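Local coordinates for uncharacterized protein (Danio rerio, PDB 5HBA) that probably acts in innate immunity as the A-chain globular head of complement C1q, the part that recognises targets of the classical pathway, at residues S7-E12 against F24-S29; T39-C44 against G101-I106; Y50-H55 against A124-F129. One frame throughout, in Å; residues are numbered along the deposited sequence.

Interaction 1 of 3, residues S7-E12 against F24-S29; sequences SVLRNE and FNDKLS
The ring of Phe24 carries Val8 on one face and the backbone of Leu9 and Arg10 at its edge. Val8 CG2 sits 3.7 Å from the ring centroid, only 5° off the ring normal, a CH-pi contact over the middle of the ring. Leu9 C lies in the plane at the edge, with Arg10 N beside it near CD2. Phe24 CG lies anti to its own carbonyl carbon (chi1 -57°), which brings the face of the ring against Val8. The Arg10 guanidinium is also covered on one face, by Glu12 CD. Their charges are 3.7 Å apart between Arg10 NH1 and Glu12 OE2, a long ion pair in which no N-H points at the oxygen. The arginine's own N-H groups go to the carbonyl oxygens of Thr23 and Ser14.

Residues 7-12 and 24-29 form an antiparallel edge of the C1q jelly-roll sandwich, interrupted by two classic beta bulges. In one, Asn25 and Asp26 both face Leu9. Leu9 N gives a nearly straight bond of 2.7 Å to Asp26 O. In the other, Leu28 and Ser29 both face Ser7. Ser7 O is gripped twice, by Leu28 N at 2.8 Å and by Ser29 N at 3.1 Å.

Beyond the strand, the Asn25 amide clasps the backbone of Asn11 at both ends. Asn11 N meets Asn25 OD1 at 2.9 Å almost straight (175°). Asn25 ND2 returns a bond of 3.0 Å to Asn11 O, approaching from well above that carbonyl plane. This pair of bonds fixes the rotation of the amide.

Leu9 and Leu28 also pack on Leu76 of a second subunit, and Ser29 OG bonds to Val95 O of that subunit.

Interaction 2 of 3, residues T39-C44 against G101-I106; sequences TGYFTC and GDKVWI
Phe42 O accepts the shortest bond between the two segments, 2.8 Å from Val104 N, and also has Lys103 CA close by in a CA-H...O contact. Phe42 N returns a bond to Val104 O. This antiparallel pair joins strands 41-43 and 103-109 in the second sheet of the C1q jelly-roll sandwich. The pairing continues past the strand end, where Cys44 N bonds to Asp102 O and Gly101 N bonds to Cys44 O.

Tyr41, Thr43, Lys103 and Trp105 carry the side-chain contact. Tyr41 turns its edge to the face of Trp105 in an offset edge-to-face pair, planes at 86°. Tyr41 CE1 comes to 3.4 Å from Trp105 CE3, toward the rim of the indole. Trp105 CG stands between its backbone N and carbonyl carbon (chi1 71°), a turn that lays the indole alongside Tyr41. Trp105 NE1 bonds to Glu107 OE1.

Lys103 CD makes a CH-pi contact over one face of the Tyr41 ring, 4.1 Å from the centroid. The opposite face has Thr39 O above its rim. The lysine chain runs extended from CB to CE and then bends at its last torsion (chi4 -69°). The bend brings Lys103 NZ to 2.9 Å from Thr43 OG1, to which it donates.

Phe42 and Val104 point the other way, into the core between the sheets. Phe42 meets Phe52 and Tyr50 edge-to-face there, and Val104 packs on Leu98. At the far end a water bridges the strands, 2.6 Å from Gly40 O, and it accepts a bond from Ile106 N.

Interaction 3 of 3, residues Y50-H55 against A124-F129; sequences YYFVFH and AVFNGF
Two long central strands of the C1q sandwich, 48-59 and 120-133, pair here as regular antiparallel neighbours. Three hydrogen-bonded pairs, Tyr51 with Phe129, Val53 with Asn127 and His55 with Val125, supply six backbone bonds. The shortest runs 2.7 Å from Asn127 N to Val53 O.

Phe52, Phe54 and Phe126 point into the core of the sandwich. The Phe126 ring brings its edge to the backbone, with CD1 3.4 Å from Val53 O. Phe126 CZ meets Phe52 CD1 at 4.1 Å, and Phe126 CD1 lies near Phe54 CB. Gly128 pairs with Phe52, and Gly128 CA lies 3.0 Å from Tyr51 O in a CA-H...O contact.

The other face turns to the neighbouring subunits. Tyr51 CB lies over one face of the Phe129 ring, toward its rim. The two rings meet obliquely, planes at 52°, and Tyr51 CD2 comes to 3.7 Å from Phe129 CZ. Phe129 CG lies between its backbone N and carbonyl carbon (chi1 51°), which leans the ring across to Tyr51. Val53 CG1 lies beside Asn127 CB, 3.8 Å away.

A water lies in the plane of the His55 ring, 2.6 Å from His55 NE2, and takes a weak bond from Asn127 ND2. His55 ND1 bonds to Ser91 OG. Asn127 OD1 is held by Ser7 OG, and ND2 also bonds to Gly93 O of the second subunit. Phe129 meets Tyr51 of that second subunit, while Tyr51 packs on Val53 of the third. This face, largely aromatic and apolar but carrying His55 and Asn127, is consistent with the trimer interface of C1q/TNF-family heads.

Interaction 3 is fully buried, interaction 2 mostly so, and interaction 1 only partly. Interactions 1 and 3 belong to one sheet, where strands 5-10 and 120-133 are neighbours. Ser7 OG and Asn127 OD1 join them, and both contacts touch the second subunit. Interaction 2 lies in the opposing sheet and touches no other chain of the assembly. The core between the sheets links all three: Phe24 of interaction 1 packs on Phe126 of interaction 3 and reaches Ile106 of interaction 2. Chemistry follows place. Interaction 1 has bulges and an amide bonded twice to the backbone, interaction 2 a lysine-tyrosine-tryptophan cluster. Interaction 3 has regular pairing, an aromatic core face and a mixed aromatic and polar face toward the other subunits.

Interaction 1 of 3, residues S7-E12 against F24-S29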
loop_
_atom_site.group_PDB
_atom_site.type_symbol
_atom_site.label_atom_id
_atom_site.label_comp_id
_atom_site.label_asym_id
_atom_site.label_seq_id
_atom_site.Cartn_x
_atom_site.Cartn_y
_atom_site.Cartn_z
ATOM N N SER A 7 -9.606 5.976 -7.914
ATOM C CA SER A 7 -9.321 6.312 -6.533
ATOM C C SER A 7 -10.604 6.873 -5.940
ATOM O O SER A 7 -11.106 7.925 -6.386
ATOM C CB SER A 7 -8.198 7.348 -6.462
ATOM O OG SER A 7 -7.896 7.659 -5.118
ATOM N N VAL A 8 -11.153 6.167 -4.955
ATOM C CA VAL A 8 -12.416 6.575 -4.333
ATOM C C VAL A 8 -12.258 6.758 -2.827
ATOM O O VAL A 8 -11.504 6.027 -2.178
ATOM C CB VAL A 8 -13.560 5.569 -4.644
ATOM C CG1 VAL A 8 -13.929 5.641 -6.121
ATOM C CG2 VAL A 8 -13.130 4.137 -4.270
ATOM N N LEU A 9 -12.966 7.748 -2.284
ATOM C CA LEU A 9 -12.823 8.131 -0.882
ATOM C C LEU A 9 -14.135 8.012 -0.112
ATOM O O LEU A 9 -15.207 8.372 -0.610
ATOM C CB LEU A 9 -12.295 9.571 -0.795
ATOM C CG LEU A 9 -12.359 10.350 0.526
ATOM C CD1 LEU A 9 -11.430 9.781 1.592
ATOM C CD2 LEU A 9 -12.049 11.822 0.281
ATOM N N ARG A 10 -14.048 7.497 1.107
ATOM C CA ARG A 10 -15.197 7.486 1.999
ATOM C C ARG A 10 -14.855 8.355 3.190
ATOM O O ARG A 10 -13.921 8.037 3.928
ATOM C CB ARG A 10 -15.517 6.072 2.497
ATOM C CG ARG A 10 -16.729 6.052 3.436
ATOM C CD ARG A 10 -16.950 4.700 4.107
ATOM N NE ARG A 10 -18.056 4.795 5.055
ATOM C CZ ARG A 10 -19.320 4.489 4.767
ATOM N NH1 ARG A 10 -19.637 4.038 3.554
ATOM N NH2 ARG A 10 -20.263 4.616 5.697
ATOM N N ASN A 11 -15.593 9.455 3.353
ATOM C CA ASN A 11 -15.434 10.352 4.494
ATOM C C ASN A 11 -16.797 10.919 4.867
ATOM O O ASN A 11 -17.225 11.929 4.315
ATOM C CB ASN A 11 -14.465 11.496 4.177
ATOM C CG ASN A 11 -14.107 12.326 5.416
ATOM O OD1 ASN A 11 -14.147 11.834 6.540
ATOM N ND2 ASN A 11 -13.747 13.584 5.202
ATOM N N GLU A 12 -17.480 10.248 5.791
ATOM C CA GLU A 12 -18.871 10.566 6.106
ATOM C C GLU A 12 -19.251 10.137 7.524
ATOM O O GLU A 12 -18.524 9.368 8.176
ATOM C CB GLU A 12 -19.812 9.919 5.078
ATOM C CG GLU A 12 -19.518 8.453 4.807
ATOM C CD GLU A 12 -20.391 7.853 3.709
ATOM O OE1 GLU A 12 -21.586 7.609 3.964
ATOM O OE2 GLU A 12 -19.879 7.600 2.595
ATOM N N PHE A 24 -18.743 4.737 -1.006
ATOM C CA PHE A 24 -17.861 5.908 -0.978
ATOM C C PHE A 24 -18.632 7.168 -1.385
ATOM O O PHE A 24 -19.579 7.079 -2.155
ATOM C CB PHE A 24 -16.673 5.682 -1.925
ATOM C CG PHE A 24 -15.859 4.435 -1.607
ATOM C CD1 PHE A 24 -16.230 3.196 -2.104
ATOM C CD2 PHE A 24 -14.717 4.516 -0.812
ATOM C CE1 PHE A 24 -15.489 2.051 -1.815
ATOM C CE2 PHE A 24 -13.970 3.376 -0.505
ATOM C CZ PHE A 24 -14.353 2.139 -1.005
ATOM N N ASN A 25 -18.243 8.333 -0.872
ATOM C CA ASN A 25 -18.952 9.574 -1.213
ATOM C C ASN A 25 -18.120 10.591 -2.008
ATOM O O ASN A 25 -18.561 11.719 -2.232
ATOM C CB ASN A 25 -19.573 10.239 0.029
ATOM C CG ASN A 25 -18.536 10.661 1.047
ATOM O OD1 ASN A 25 -17.521 9.983 1.244
ATOM N ND2 ASN A 25 -18.791 11.777 1.719
ATOM N N ASP A 26 -16.925 10.191 -2.442
ATOM C CA ASP A 26 -16.091 11.068 -3.264
ATOM C C ASP A 26 -15.266 10.259 -4.255
ATOM O O ASP A 26 -14.542 9.339 -3.868
ATOM C CB ASP A 26 -15.171 11.925 -2.382
ATOM C CG ASP A 26 -14.579 13.107 -3.130
ATOM O OD1 ASP A 26 -14.614 13.111 -4.383
ATOM O OD2 ASP A 26 -14.081 14.037 -2.460
ATOM N N LYS A 27 -15.385 10.592 -5.535
ATOM C CA LYS A 27 -14.603 9.914 -6.568
ATOM C C LYS A 27 -13.455 10.820 -7.010
ATOM O O LYS A 27 -13.671 11.876 -7.612
ATOM C CB LYS A 27 -15.503 9.517 -7.752
ATOM C CG LYS A 27 -14.829 8.660 -8.818
ATOM C CD LYS A 27 -15.756 8.421 -10.021
ATOM C CE LYS A 27 -16.837 7.408 -9.710
ATOM N NZ LYS A 27 -17.189 6.574 -10.910
ATOM N N LEU A 28 -12.233 10.422 -6.679
ATOM C CA LEU A 28 -11.046 11.211 -6.994
ATOM C C LEU A 28 -10.603 11.003 -8.444
ATOM O O LEU A 28 -10.228 11.954 -9.135
ATOM C CB LEU A 28 -9.905 10.853 -6.038
ATOM C CG LEU A 28 -9.803 11.648 -4.734
ATOM C CD1 LEU A 28 -11.167 11.924 -4.104
ATOM C CD2 LEU A 28 -8.904 10.937 -3.751
ATOM N N SER A 29 -10.651 9.767 -8.871
ATOM C CA SER A 29 -10.318 9.390 -10.200
ATOM C C SER A 29 -11.099 8.185 -10.525
ATOM O O SER A 29 -11.432 7.438 -9.681
ATOM C CB SER A 29 -8.856 9.069 -10.312
ATOM O OG SER A 29 -8.118 10.190 -10.091
#

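Interaction 2 of 3, residues T39-C44 against G101-I106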
loop_
_atom_site.group_PDB
_atom_site.type_symbol
_atom_site.label_atom_id
_atom_site.label_comp_id
_atom_site.label_asym_id
_atom_site.label_seq_id
_atom_site.Cartn_x
_atom_site.Cartn_y
_atom_site.Cartn_z
ATOM N N THR A 39 -22.505 1.539 -4.832
ATOM C CA THR A 39 -22.610 0.118 -4.521
ATOM C C THR A 39 -21.314 -0.396 -3.887
ATOM O O THR A 39 -21.288 -1.476 -3.275
ATOM C CB THR A 39 -22.904 -0.723 -5.776
ATOM O OG1 THR A 39 -21.828 -0.580 -6.709
ATOM C CG2 THR A 39 -24.223 -0.290 -6.435
ATOM N N GLY A 40 -20.237 0.366 -4.064
ATOM C CA GLY A 40 -18.933 -0.029 -3.548
ATOM C C GLY A 40 -18.162 -0.996 -4.434
ATOM O O GLY A 40 -17.093 -1.484 -4.035
ATOM N N TYR A 41 -18.681 -1.286 -5.630
ATOM C CA TYR A 41 -18.025 -2.273 -6.505
ATOM C C TYR A 41 -17.213 -1.656 -7.637
ATOM O O TYR A 41 -17.704 -0.790 -8.362
ATOM C CB TYR A 41 -19.037 -3.222 -7.174
ATOM C CG TYR A 41 -19.809 -4.147 -6.265
ATOM C CD1 TYR A 41 -19.164 -5.138 -5.533
ATOM C CD2 TYR A 41 -21.197 -4.064 -6.184
ATOM C CE1 TYR A 41 -19.874 -5.991 -4.709
ATOM C CE2 TYR A 41 -21.916 -4.912 -5.369
ATOM C CZ TYR A 41 -21.251 -5.874 -4.637
ATOM O OH TYR A 41 -21.961 -6.725 -3.826
ATOM N N PHE A 42 -15.988 -2.146 -7.809
ATOM C CA PHE A 42 -15.308 -2.044 -9.091
ATOM C C PHE A 42 -15.836 -3.197 -9.923
ATOM O O PHE A 42 -15.843 -4.337 -9.460
ATOM C CB PHE A 42 -13.796 -2.199 -8.931
ATOM C CG PHE A 42 -13.064 -2.364 -10.234
ATOM C CD1 PHE A 42 -12.653 -1.251 -10.957
ATOM C CD2 PHE A 42 -12.778 -3.629 -10.732
ATOM C CE1 PHE A 42 -11.974 -1.396 -12.156
ATOM C CE2 PHE A 42 -12.103 -3.780 -11.936
ATOM C CZ PHE A 42 -11.705 -2.662 -12.650
ATOM N N THR A 43 -16.282 -2.905 -11.141
ATOM C CA THR A 43 -16.708 -3.947 -12.073
ATOM C C THR A 43 -15.814 -3.923 -13.308
ATOM O O THR A 43 -15.754 -2.927 -14.027
ATOM C CB THR A 43 -18.175 -3.762 -12.525
ATOM O OG1 THR A 43 -19.045 -3.860 -11.388
ATOM C CG2 THR A 43 -18.560 -4.843 -13.551
ATOM N N CYS A 44 -15.127 -5.031 -13.549
ATOM C CA CYS A 44 -14.209 -5.146 -14.676
ATOM C C CYS A 44 -14.922 -5.045 -16.035
ATOM O O CYS A 44 -15.842 -5.821 -16.322
ATOM C CB CYS A 44 -13.465 -6.483 -14.578
ATOM S SG CYS A 44 -12.229 -6.777 -15.870
ATOM N N GLY A 101 -16.841 -8.513 -16.190
ATOM C CA GLY A 101 -17.947 -8.694 -15.268
ATOM C C GLY A 101 -17.572 -9.008 -13.822
ATOM O O GLY A 101 -18.409 -8.844 -12.929
ATOM N N ASP A 102 -16.344 -9.470 -13.576
ATOM C CA ASP A 102 -15.909 -9.732 -12.199
ATOM C C ASP A 102 -15.984 -8.456 -11.362
ATOM O O ASP A 102 -15.695 -7.361 -11.854
ATOM C CB ASP A 102 -14.474 -10.277 -12.147
ATOM C CG ASP A 102 -14.354 -11.679 -12.696
ATOM O OD1 ASP A 102 -15.401 -12.342 -12.884
ATOM O OD2 ASP A 102 -13.203 -12.122 -12.932
ATOM N N LYS A 103 -16.374 -8.597 -10.098
ATOM C CA LYS A 103 -16.480 -7.438 -9.216
ATOM C C LYS A 103 -15.417 -7.513 -8.124
ATOM O O LYS A 103 -15.028 -8.610 -7.719
ATOM C CB LYS A 103 -17.881 -7.363 -8.606
ATOM C CG LYS A 103 -18.971 -7.096 -9.648
ATOM C CD LYS A 103 -20.364 -7.047 -9.036
ATOM C CE LYS A 103 -21.421 -6.793 -10.109
ATOM N NZ LYS A 103 -21.351 -5.407 -10.699
ATOM N N VAL A 104 -14.925 -6.355 -7.678
ATOM C CA VAL A 104 -13.948 -6.304 -6.583
ATOM C C VAL A 104 -14.378 -5.228 -5.598
ATOM O O VAL A 104 -14.848 -4.151 -6.000
ATOM C CB VAL A 104 -12.514 -6.033 -7.090
ATOM C CG1 VAL A 104 -11.517 -6.020 -5.924
ATOM C CG2 VAL A 104 -12.097 -7.095 -8.112
ATOM N N TRP A 105 -14.247 -5.520 -4.306
ATOM C CA TRP A 105 -14.668 -4.552 -3.305
ATOM C C TRP A 105 -13.966 -4.791 -1.979
ATOM O O TRP A 105 -13.238 -5.777 -1.816
ATOM C CB TRP A 105 -16.194 -4.585 -3.139
ATOM C CG TRP A 105 -16.760 -5.830 -2.460
ATOM C CD1 TRP A 105 -17.138 -5.933 -1.151
ATOM C CD2 TRP A 105 -17.053 -7.109 -3.060
ATOM N NE1 TRP A 105 -17.629 -7.194 -0.893
ATOM C CE2 TRP A 105 -17.590 -7.940 -2.052
ATOM C CE3 TRP A 105 -16.910 -7.641 -4.350
ATOM C CZ2 TRP A 105 -17.981 -9.260 -2.277
ATOM C CZ3 TRP A 105 -17.294 -8.962 -4.579
ATOM C CH2 TRP A 105 -17.830 -9.752 -3.548
ATOM N N ILE A 106 -14.248 -3.934 -1.029
ATOM C CA ILE A 106 -13.913 -4.116 0.343
ATOM C C ILE A 106 -15.126 -4.074 1.203
ATOM O O ILE A 106 -16.088 -3.464 0.937
ATOM C CB ILE A 106 -12.868 -3.120 0.840
ATOM C CG1 ILE A 106 -13.367 -1.673 0.735
ATOM C CG2 ILE A 106 -11.594 -3.310 0.072
ATOM C CD1 ILE A 106 -12.411 -0.610 1.210
HETATM O O HOH W 1 -15.890 -1.430 -1.743
#

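Interaction 3 of 3, residues Y50-H55 against A124-F129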
loop_
_atom_site.group_PDB
_atom_site.type_symbol
_atom_site.label_atom_id
_atom_site.label_comp_id
_atom_site.label_asym_id
_atom_site.label_seq_id
_atom_site.Cartn_x
_atom_site.Cartn_y
_atom_site.Cartn_z
ATOM N N TYR A 50 -4.832 -6.741 -12.535
ATOM C CA TYR A 50 -5.057 -5.448 -11.896
ATOM C C TYR A 50 -4.316 -5.336 -10.576
ATOM O O TYR A 50 -4.046 -6.348 -9.932
ATOM C CB TYR A 50 -6.549 -5.281 -11.604
ATOM C CG TYR A 50 -7.394 -4.930 -12.803
ATOM C CD1 TYR A 50 -7.798 -5.908 -13.705
ATOM C CD2 TYR A 50 -7.805 -3.619 -13.020
ATOM C CE1 TYR A 50 -8.582 -5.583 -14.803
ATOM C CE2 TYR A 50 -8.586 -3.284 -14.108
ATOM C CZ TYR A 50 -8.970 -4.270 -14.998
ATOM O OH TYR A 50 -9.750 -3.920 -16.074
ATOM N N TYR A 51 -4.019 -4.106 -10.157
ATOM C CA TYR A 51 -3.581 -3.878 -8.786
ATOM C C TYR A 51 -4.670 -3.151 -7.995
ATOM O O TYR A 51 -5.251 -2.168 -8.474
ATOM C CB TYR A 51 -2.267 -3.081 -8.741
ATOM C CG TYR A 51 -1.795 -2.791 -7.334
ATOM C CD1 TYR A 51 -1.396 -3.822 -6.495
ATOM C CD2 TYR A 51 -1.772 -1.492 -6.838
ATOM C CE1 TYR A 51 -0.976 -3.571 -5.210
ATOM C CE2 TYR A 51 -1.346 -1.228 -5.551
ATOM C CZ TYR A 51 -0.946 -2.272 -4.747
ATOM O OH TYR A 51 -0.533 -2.020 -3.469
ATOM N N PHE A 52 -4.945 -3.640 -6.789
ATOM C CA PHE A 52 -5.905 -2.995 -5.890
ATOM C C PHE A 52 -5.238 -2.742 -4.536
ATOM O O PHE A 52 -4.443 -3.561 -4.069
ATOM C CB PHE A 52 -7.127 -3.896 -5.670
ATOM C CG PHE A 52 -7.975 -4.088 -6.893
ATOM C CD1 PHE A 52 -9.011 -3.204 -7.183
ATOM C CD2 PHE A 52 -7.760 -5.168 -7.741
ATOM C CE1 PHE A 52 -9.810 -3.390 -8.316
ATOM C CE2 PHE A 52 -8.550 -5.355 -8.869
ATOM C CZ PHE A 52 -9.570 -4.460 -9.159
ATOM N N VAL A 53 -5.571 -1.621 -3.906
ATOM C CA VAL A 53 -5.038 -1.304 -2.583
ATOM C C VAL A 53 -6.016 -0.387 -1.859
ATOM O O VAL A 53 -6.666 0.465 -2.482
ATOM C CB VAL A 53 -3.618 -0.670 -2.667
ATOM C CG1 VAL A 53 -3.673 0.744 -3.238
ATOM C CG2 VAL A 53 -2.936 -0.650 -1.294
ATOM N N PHE A 54 -6.154 -0.585 -0.551
ATOM C CA PHE A 54 -6.981 0.311 0.248
ATOM C C PHE A 54 -6.231 0.807 1.485
ATOM O O PHE A 54 -5.277 0.164 1.944
ATOM C CB PHE A 54 -8.288 -0.377 0.662
ATOM C CG PHE A 54 -8.092 -1.520 1.610
ATOM C CD1 PHE A 54 -8.045 -1.301 2.982
ATOM C CD2 PHE A 54 -7.945 -2.811 1.134
ATOM C CE1 PHE A 54 -7.843 -2.340 3.862
ATOM C CE2 PHE A 54 -7.741 -3.875 2.019
ATOM C CZ PHE A 54 -7.699 -3.633 3.383
ATOM N N HIS A 55 -6.682 1.937 2.025
ATOM C CA HIS A 55 -6.144 2.475 3.281
ATOM C C HIS A 55 -7.335 2.964 4.089
ATOM O O HIS A 55 -8.098 3.829 3.628
ATOM C CB HIS A 55 -5.188 3.658 3.037
ATOM C CG HIS A 55 -4.169 3.414 1.973
ATOM N ND1 HIS A 55 -3.022 2.677 2.171
ATOM C CD2 HIS A 55 -4.108 3.852 0.681
ATOM C CE1 HIS A 55 -2.320 2.645 1.065
ATOM N NE2 HIS A 55 -2.947 3.338 0.140
ATOM N N ALA A 124 -12.019 5.674 4.419
ATOM C CA ALA A 124 -11.391 4.725 3.499
ATOM C C ALA A 124 -11.007 5.336 2.161
ATOM O O ALA A 124 -11.783 6.088 1.577
ATOM C CB ALA A 124 -12.306 3.496 3.294
ATOM N N VAL A 125 -9.801 5.012 1.697
ATOM C CA VAL A 125 -9.357 5.329 0.345
ATOM C C VAL A 125 -9.111 3.998 -0.366
ATOM O O VAL A 125 -8.360 3.159 0.127
ATOM C CB VAL A 125 -8.060 6.191 0.350
ATOM C CG1 VAL A 125 -7.594 6.469 -1.076
ATOM C CG2 VAL A 125 -8.297 7.528 1.080
ATOM N N PHE A 126 -9.780 3.784 -1.495
ATOM C CA PHE A 126 -9.683 2.523 -2.226
ATOM C C PHE A 126 -9.161 2.875 -3.610
ATOM O O PHE A 126 -9.755 3.710 -4.310
ATOM C CB PHE A 126 -11.076 1.889 -2.330
ATOM C CG PHE A 126 -11.093 0.481 -2.876
ATOM C CD1 PHE A 126 -9.950 -0.318 -2.870
ATOM C CD2 PHE A 126 -12.272 -0.049 -3.401
ATOM C CE1 PHE A 126 -9.985 -1.619 -3.368
ATOM C CE2 PHE A 126 -12.312 -1.356 -3.899
ATOM C CZ PHE A 126 -11.161 -2.138 -3.888
ATOM N N ASN A 127 -8.048 2.254 -3.995
ATOM C CA ASN A 127 -7.376 2.562 -5.257
ATOM C C ASN A 127 -7.161 1.325 -6.120
ATOM O O ASN A 127 -7.011 0.209 -5.604
ATOM C CB ASN A 127 -6.014 3.201 -4.979
ATOM C CG ASN A 127 -6.122 4.436 -4.114
ATOM O OD1 ASN A 127 -6.943 5.319 -4.372
ATOM N ND2 ASN A 127 -5.289 4.506 -3.075
ATOM N N GLY A 128 -7.119 1.519 -7.435
ATOM C CA GLY A 128 -6.888 0.399 -8.334
ATOM C C GLY A 128 -6.573 0.810 -9.760
ATOM O O GLY A 128 -6.966 1.887 -10.201
ATOM N N PHE A 129 -5.869 -0.053 -10.487
ATOM C CA PHE A 129 -5.565 0.216 -11.892
ATOM C C PHE A 129 -5.161 -1.043 -12.652
ATOM O O PHE A 129 -4.663 -2.015 -12.067
ATOM C CB PHE A 129 -4.503 1.323 -12.043
ATOM C CG PHE A 129 -3.264 1.096 -11.228
ATOM C CD1 PHE A 129 -2.228 0.308 -11.717
ATOM C CD2 PHE A 129 -3.131 1.674 -9.974
ATOM C CE1 PHE A 129 -1.085 0.102 -10.966
ATOM C CE2 PHE A 129 -1.984 1.464 -9.213
ATOM C CZ PHE A 129 -0.964 0.686 -9.714
HETATM O O HOH W 2 -2.365 3.783 -2.330
#